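Local coordinates for epoxide hydrolase (Aspergillus niger, PDB 3G02), which probably hydrolyses epoxides to vicinal diols, using an alpha/beta hydrolase fold, in a variant evolved in the laboratory for enantioselectivity, at residues D108-A113 with G186-G191; S12-P17 with M178-F183. The protein carries 9 engineered substitutions. All coordinates share one frame; numbering follows the deposited sequence.

In the fold
How a buried sheet is joined to its surface is illustrated by two contacts, whose centres lie about 13 Å apart. The last turn of helix 167-180 and the residues after it form one side of contact 2, and the chain then continues into strand 187-191 of contact 1. The F183 ring packs against P111, its CG 3.4 Å from P111 CB, while the methyl CE of M178 reaches to 3.7 Å from the backbone N of A113. Contact 1 points to the chemistry: the side chain of Q190 is about 10 Å from that of D193, the predicted nucleophile, and about 11 Å from that of H375, a predicted proton donor. Contact 2 lies away from these sites.

Contact 1: D108-A113 with G186-G191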
ATOM      1  N   ASP A 108      34.065  30.851  13.702  1.00 23.80           N
ATOM      2  CA  ASP A 108      34.008  29.763  14.685  1.00 23.17           C
ATOM      3  C   ASP A 108      32.658  29.028  14.713  1.00 22.32           C
ATOM      4  O   ASP A 108      32.430  28.174  15.577  1.00 22.10           O
ATOM      5  CB  ASP A 108      34.381  30.273  16.088  1.00 23.85           C
ATOM      6  CG  ASP A 108      33.391  31.294  16.637  1.00 24.95           C
ATOM      7  OD1 ASP A 108      33.384  31.501  17.870  1.00 27.06           O
ATOM      8  OD2 ASP A 108      32.623  31.894  15.853  1.00 27.48           O
ATOM      9  N   ALA A 109      31.784  29.355  13.761  1.00 21.14           N
ATOM     10  CA  ALA A 109      30.426  28.798  13.714  1.00 19.99           C
ATOM     11  C   ALA A 109      30.427  27.287  13.503  1.00 19.13           C
ATOM     12  O   ALA A 109      31.161  26.775  12.657  1.00 19.08           O
ATOM     13  CB  ALA A 109      29.606  29.483  12.637  1.00 20.08           C
ATOM     14  N   VAL A 110      29.603  26.586  14.279  1.00 17.94           N
ATOM     15  CA  VAL A 110      29.501  25.130  14.189  1.00 16.95           C
ATOM     16  C   VAL A 110      28.620  24.733  13.001  1.00 16.03           C
ATOM     17  O   VAL A 110      27.452  25.119  12.940  1.00 16.08           O
ATOM     18  CB  VAL A 110      28.916  24.504  15.483  1.00 17.00           C
ATOM     19  CG1 VAL A 110      28.964  22.980  15.410  1.00 17.09           C
ATOM     20  CG2 VAL A 110      29.654  25.006  16.720  1.00 17.41           C
ATOM     21  N   PRO A 111      29.175  23.965  12.044  1.00 14.89           N
ATOM     22  CA  PRO A 111      28.358  23.503  10.919  1.00 14.31           C
ATOM     23  C   PRO A 111      27.418  22.364  11.310  1.00 13.51           C
ATOM     24  O   PRO A 111      27.858  21.354  11.859  1.00 13.45           O
ATOM     25  CB  PRO A 111      29.395  22.991   9.915  1.00 14.24           C
ATOM     26  CG  PRO A 111      30.750  23.440  10.461  1.00 14.50           C
ATOM     27  CD  PRO A 111      30.571  23.506  11.926  1.00 15.15           C
ATOM     28  N   ILE A 112      26.128  22.541  11.032  1.00 12.77           N
ATOM     29  CA  ILE A 112      25.134  21.503  11.296  1.00 12.22           C
ATOM     30  C   ILE A 112      24.294  21.288  10.042  1.00 11.52           C
ATOM     31  O   ILE A 112      23.836  22.250   9.429  1.00 11.99           O
ATOM     32  CB  ILE A 112      24.187  21.869  12.481  1.00 12.22           C
ATOM     33  CG1 ILE A 112      24.978  22.306  13.721  1.00 12.53           C
ATOM     34  CG2 ILE A 112      23.281  20.684  12.839  1.00 12.83           C
ATOM     35  CD1 ILE A 112      24.116  22.942  14.807  1.00 12.28           C
ATOM     36  N   ALA A 113      24.111  20.023   9.664  1.00 11.00           N
ATOM     37  CA  ALA A 113      23.116  19.670   8.648  1.00 10.23           C
ATOM     38  C   ALA A 113      21.958  18.970   9.335  1.00  9.92           C
ATOM     39  O   ALA A 113      22.162  18.076  10.151  1.00  9.82           O
ATOM     40  CB  ALA A 113      23.716  18.775   7.566  1.00 10.58           C
ATOM     41  N   GLY A 186      34.927  19.465   9.972  1.00 17.48           N
ATOM     42  CA  GLY A 186      33.976  18.913  10.925  1.00 16.57           C
ATOM     43  C   GLY A 186      32.585  19.502  10.846  1.00 15.93           C
ATOM     44  O   GLY A 186      32.416  20.704  10.650  1.00 16.17           O
ATOM     45  N   TYR A 187      31.589  18.635  10.996  1.00 15.10           N
ATOM     46  CA  TYR A 187      30.196  19.069  11.082  1.00 14.58           C
ATOM     47  C   TYR A 187      29.407  18.132  11.986  1.00 14.10           C
ATOM     48  O   TYR A 187      29.852  17.023  12.290  1.00 14.32           O
ATOM     49  CB  TYR A 187      29.545  19.159   9.694  1.00 14.35           C
ATOM     50  CG  TYR A 187      29.531  17.859   8.916  1.00 14.50           C
ATOM     51  CD1 TYR A 187      28.537  16.901   9.132  1.00 13.48           C
ATOM     52  CD2 TYR A 187      30.505  17.590   7.960  1.00 14.03           C
ATOM     53  CE1 TYR A 187      28.523  15.704   8.420  1.00 13.77           C
ATOM     54  CE2 TYR A 187      30.494  16.401   7.235  1.00 14.22           C
ATOM     55  CZ  TYR A 187      29.503  15.465   7.474  1.00 14.23           C
ATOM     56  OH  TYR A 187      29.494  14.287   6.767  1.00 14.21           O
ATOM     57  N   ILE A 188      28.231  18.597  12.408  1.00 13.74           N
ATOM     58  CA  ILE A 188      27.312  17.805  13.212  1.00 13.55           C
ATOM     59  C   ILE A 188      26.066  17.511  12.379  1.00 12.77           C
ATOM     60  O   ILE A 188      25.668  18.324  11.542  1.00 12.81           O
ATOM     61  CB  ILE A 188      26.932  18.544  14.522  1.00 13.29           C
ATOM     62  CG1 ILE A 188      28.179  18.737  15.394  1.00 13.92           C
ATOM     63  CG2 ILE A 188      25.850  17.786  15.298  1.00 13.85           C
ATOM     64  CD1 ILE A 188      27.954  19.599  16.615  1.00 14.31           C
ATOM     65  N   ILE A 189      25.480  16.338  12.604  1.00 12.50           N
ATOM     66  CA  ILE A 189      24.222  15.957  11.962  1.00 12.43           C
ATOM     67  C   ILE A 189      23.093  15.918  12.983  1.00 11.95           C
ATOM     68  O   ILE A 189      23.244  15.345  14.060  1.00 12.29           O
ATOM     69  CB  ILE A 189      24.331  14.573  11.268  1.00 12.43           C
ATOM     70  CG1 ILE A 189      25.339  14.620  10.114  1.00 13.00           C
ATOM     71  CG2 ILE A 189      22.955  14.083  10.776  1.00 12.61           C
ATOM     72  CD1 ILE A 189      24.985  15.598   8.991  1.00 13.15           C
ATOM     73  N   GLN A 190      21.970  16.543  12.629  1.00 11.51           N
ATOM     74  CA  GLN A 190      20.711  16.368  13.336  1.00 11.00           C
ATOM     75  C   GLN A 190      19.818  15.605  12.365  1.00 10.51           C
ATOM     76  O   GLN A 190      19.725  15.972  11.198  1.00 10.38           O
ATOM     77  CB  GLN A 190      20.083  17.724  13.670  1.00 10.97           C
ATOM     78  CG  GLN A 190      19.097  17.709  14.844  1.00 11.15           C
ATOM     79  CD  GLN A 190      17.835  16.913  14.565  1.00 11.19           C
ATOM     80  OE1 GLN A 190      17.486  15.993  15.310  1.00 12.01           O
ATOM     81  NE2 GLN A 190      17.142  17.266  13.492  1.00 10.14           N
ATOM     82  N   GLY A 191      19.198  14.530  12.836  1.00  9.86           N
ATOM     83  CA  GLY A 191      18.350  13.721  11.967  1.00  9.55           C
ATOM     84  C   GLY A 191      17.116  13.159  12.634  1.00  9.01           C
ATOM     85  O   GLY A 191      17.100  12.901  13.839  1.00  9.26           O
TER
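The P111 ring lies against the residues that lead into the neighbouring strand, its CG 3.2 Å from G186 O and its CB 3.8 Å from Y187 CB. Three backbone bonds join the strands: I188 N to P111 O (2.8 Å), A113 N to I188 O (3.0 Å) and Q190 N to A113 O (2.9 Å). The first is received in the plane of the P111 carbonyl. These are parallel neighbours within the central sheet of the alpha/beta hydrolase fold. On one face V110 and I188 cross obliquely, V110 CG1 meeting I188 CD1 at 3.7 Å; V110 chi1 of -174° sets CG1 opposite the backbone N, and V393 of helix 382-396 packs over both residues and I112. On the other face I189 bends at chi2 (-61°) and brings CD1 to 3.7 Å from A113 CB. Here helix 167-180 covers the sheet, with M178 packed on P111 and Y187, and D175 bonded to the Y187 hydroxyl. Further along, Q190 OE1 is gripped by N215 and H213, just before G191 opens what is probably the nucleophile elbow carrying D193.

Contact 2: S12-P17 with M178-F183; sequences SASISP and MKDLGF
The carboxylate of D180 has I15 CG2 over one of its faces, 3.7 Å from D180 CG. Its OD1 is engaged separately, by Q176 of the same helix and by a weak bond from a water. The other flat group, the F183 ring, takes L181 O over one face, offset toward the rim, and meets the ring of H144.

I15 reaches across D180 nearly at a right angle. With chi1 at 56°, its CG1 is tucked between the backbone N and the carbonyl carbon, so that CG1 rests 3.4 Å from D180 O and CD1 runs on to L181 CD2 at 3.9 Å. F9 packs on both I15 and L181, while I15 also touches T90 of strand 87-92.

Polar atoms fasten the loop to the carbonyls at the end of the helix. D180 O accepts S14 N at 2.9 Å, with the donor tilted 25° from the carbonyl plane, and I15 N adds a weak, longer bond. S14 OG is bound by two waters; one of them, 2.7 Å away from S14 OG, donates to K179 O and so bridges loop and helix. At the start of the loop segment, S12 OG gives its proton to G182 O at 2.9 Å, approaching well off the line of the C=O bond. A13 passes close to G182 between these anchors, its CB 3.4 Å from L181 O.

S12 OG and A13 N crowd the place where a side chain on G182 would sit, and the positive phi (102°) itself favours glycine. F183 N bonds back to M178 O and G182 N to K179 O, the paired bonds of a Schellman motif ending helix 167-180, here clasped by the N-terminal loop.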
ATOM      1  N   SER A  12      35.517  29.162   3.512  1.00 19.72           N
ATOM      2  CA  SER A  12      36.152  27.883   3.182  1.00 19.46           C
ATOM      3  C   SER A  12      35.383  27.066   2.134  1.00 19.07           C
ATOM      4  O   SER A  12      35.856  26.012   1.699  1.00 18.79           O
ATOM      5  CB  SER A  12      36.365  27.054   4.452  1.00 19.79           C
ATOM      6  OG  SER A  12      35.147  26.893   5.166  1.00 20.75           O
ATOM      7  N   ALA A  13      34.206  27.547   1.736  1.00 18.54           N
ATOM      8  CA  ALA A  13      33.403  26.873   0.714  1.00 18.17           C
ATOM      9  C   ALA A  13      34.133  26.836  -0.624  1.00 17.80           C
ATOM     10  O   ALA A  13      34.705  27.842  -1.059  1.00 17.91           O
ATOM     11  CB  ALA A  13      32.044  27.548   0.558  1.00 17.98           C
ATOM     12  N   SER A  14      34.116  25.671  -1.265  1.00 17.46           N
ATOM     13  CA  SER A  14      34.750  25.504  -2.566  1.00 17.31           C
ATOM     14  C   SER A  14      33.780  25.781  -3.709  1.00 16.88           C
ATOM     15  O   SER A  14      34.194  26.247  -4.769  1.00 16.81           O
ATOM     16  CB  SER A  14      35.366  24.107  -2.701  1.00 17.35           C
ATOM     17  OG  SER A  14      34.418  23.085  -2.448  1.00 18.77           O
ATOM     18  N   ILE A  15      32.492  25.510  -3.483  1.00 16.44           N
ATOM     19  CA  ILE A  15      31.464  25.694  -4.513  1.00 15.88           C
ATOM     20  C   ILE A  15      30.920  27.120  -4.598  1.00 15.94           C
ATOM     21  O   ILE A  15      31.058  27.912  -3.660  1.00 15.74           O
ATOM     22  CB  ILE A  15      30.280  24.700  -4.344  1.00 15.85           C
ATOM     23  CG1 ILE A  15      29.670  24.809  -2.939  1.00 15.68           C
ATOM     24  CG2 ILE A  15      30.734  23.279  -4.657  1.00 15.70           C
ATOM     25  CD1 ILE A  15      28.241  24.285  -2.834  1.00 16.69           C
ATOM     26  N   SER A  16      30.301  27.427  -5.734  1.00 15.88           N
ATOM     27  CA  SER A  16      29.713  28.734  -5.997  1.00 16.24           C
ATOM     28  C   SER A  16      28.268  28.781  -5.509  1.00 16.43           C
ATOM     29  O   SER A  16      27.531  27.806  -5.682  1.00 16.06           O
ATOM     30  CB  SER A  16      29.757  29.024  -7.498  1.00 16.37           C
ATOM     31  OG  SER A  16      29.309  30.337  -7.774  1.00 17.19           O
ATOM     32  N   PRO A  17      27.854  29.907  -4.892  1.00 16.47           N
ATOM     33  CA  PRO A  17      26.446  30.042  -4.525  1.00 16.52           C
ATOM     34  C   PRO A  17      25.551  30.191  -5.754  1.00 16.31           C
ATOM     35  O   PRO A  17      25.752  31.094  -6.573  1.00 16.58           O
ATOM     36  CB  PRO A  17      26.419  31.317  -3.670  1.00 16.62           C
ATOM     37  CG  PRO A  17      27.605  32.105  -4.128  1.00 16.88           C
ATOM     38  CD  PRO A  17      28.648  31.088  -4.498  1.00 16.54           C
ATOM     39  N   MET A 178      28.370  19.052   2.632  1.00 13.28           N
ATOM     40  CA  MET A 178      28.998  19.732   3.765  1.00 13.46           C
ATOM     41  C   MET A 178      30.459  20.076   3.474  1.00 13.94           C
ATOM     42  O   MET A 178      30.921  21.162   3.821  1.00 14.14           O
ATOM     43  CB  MET A 178      28.858  18.911   5.050  1.00 13.49           C
ATOM     44  CG  MET A 178      27.411  18.761   5.540  1.00 13.39           C
ATOM     45  SD  MET A 178      26.581  20.343   5.786  1.00 13.00           S
ATOM     46  CE  MET A 178      26.998  20.697   7.492  1.00 13.12           C
ATOM     47  N   LYS A 179      31.169  19.166   2.809  1.00 14.34           N
ATOM     48  CA  LYS A 179      32.549  19.436   2.396  1.00 14.83           C
ATOM     49  C   LYS A 179      32.621  20.580   1.383  1.00 15.00           C
ATOM     50  O   LYS A 179      33.467  21.477   1.500  1.00 15.11           O
ATOM     51  CB  LYS A 179      33.205  18.170   1.841  1.00 14.95           C
ATOM     52  CG  LYS A 179      33.581  17.175   2.916  1.00 15.65           C
ATOM     53  CD  LYS A 179      34.024  15.842   2.338  1.00 17.45           C
ATOM     54  CE  LYS A 179      34.553  14.934   3.437  1.00 18.89           C
ATOM     55  NZ  LYS A 179      34.681  13.514   2.994  1.00 20.12           N
ATOM     56  N   ASP A 180      31.724  20.552   0.401  1.00 15.04           N
ATOM     57  CA  ASP A 180      31.627  21.603  -0.613  1.00 15.35           C
ATOM     58  C   ASP A 180      31.376  22.984  -0.015  1.00 15.29           C
ATOM     59  O   ASP A 180      31.867  23.990  -0.534  1.00 15.18           O
ATOM     60  CB  ASP A 180      30.520  21.277  -1.618  1.00 15.83           C
ATOM     61  CG  ASP A 180      30.906  20.174  -2.584  1.00 17.01           C
ATOM     62  OD1 ASP A 180      32.041  19.656  -2.500  1.00 18.24           O
ATOM     63  OD2 ASP A 180      30.056  19.814  -3.422  1.00 19.64           O
ATOM     64  N   LEU A 181      30.604  23.022   1.070  1.00 15.03           N
ATOM     65  CA  LEU A 181      30.275  24.277   1.742  1.00 15.10           C
ATOM     66  C   LEU A 181      31.377  24.728   2.697  1.00 15.45           C
ATOM     67  O   LEU A 181      31.257  25.779   3.333  1.00 15.80           O
ATOM     68  CB  LEU A 181      28.932  24.163   2.476  1.00 14.87           C
ATOM     69  CG  LEU A 181      27.686  24.073   1.593  1.00 14.27           C
ATOM     70  CD1 LEU A 181      26.467  23.730   2.438  1.00 12.99           C
ATOM     71  CD2 LEU A 181      27.459  25.364   0.819  1.00 14.24           C
ATOM     72  N   GLY A 182      32.437  23.924   2.792  1.00 15.69           N
ATOM     73  CA  GLY A 182      33.640  24.272   3.555  1.00 15.78           C
ATOM     74  C   GLY A 182      33.774  23.616   4.914  1.00 16.04           C
ATOM     75  O   GLY A 182      34.556  24.072   5.756  1.00 16.29           O
ATOM     76  N   PHE A 183      33.029  22.536   5.137  1.00 15.70           N
ATOM     77  CA  PHE A 183      32.974  21.929   6.463  1.00 15.91           C
ATOM     78  C   PHE A 183      33.712  20.591   6.584  1.00 16.17           C
ATOM     79  O   PHE A 183      33.404  19.780   7.457  1.00 16.18           O
ATOM     80  CB  PHE A 183      31.518  21.803   6.936  1.00 15.53           C
ATOM     81  CG  PHE A 183      30.709  23.063   6.775  1.00 15.13           C
ATOM     82  CD1 PHE A 183      31.216  24.304   7.174  1.00 14.77           C
ATOM     83  CD2 PHE A 183      29.424  23.006   6.244  1.00 14.35           C
ATOM     84  CE1 PHE A 183      30.455  25.464   7.031  1.00 14.35           C
ATOM     85  CE2 PHE A 183      28.654  24.159   6.098  1.00 14.41           C
ATOM     86  CZ  PHE A 183      29.168  25.391   6.492  1.00 14.97           C
TER
HETATM   87  O   HOH W   1      34.215  21.316  -4.411  1.00 31.42           O
HETATM   88  O   HOH W   2      35.479  21.865  -0.238  1.00 32.27           O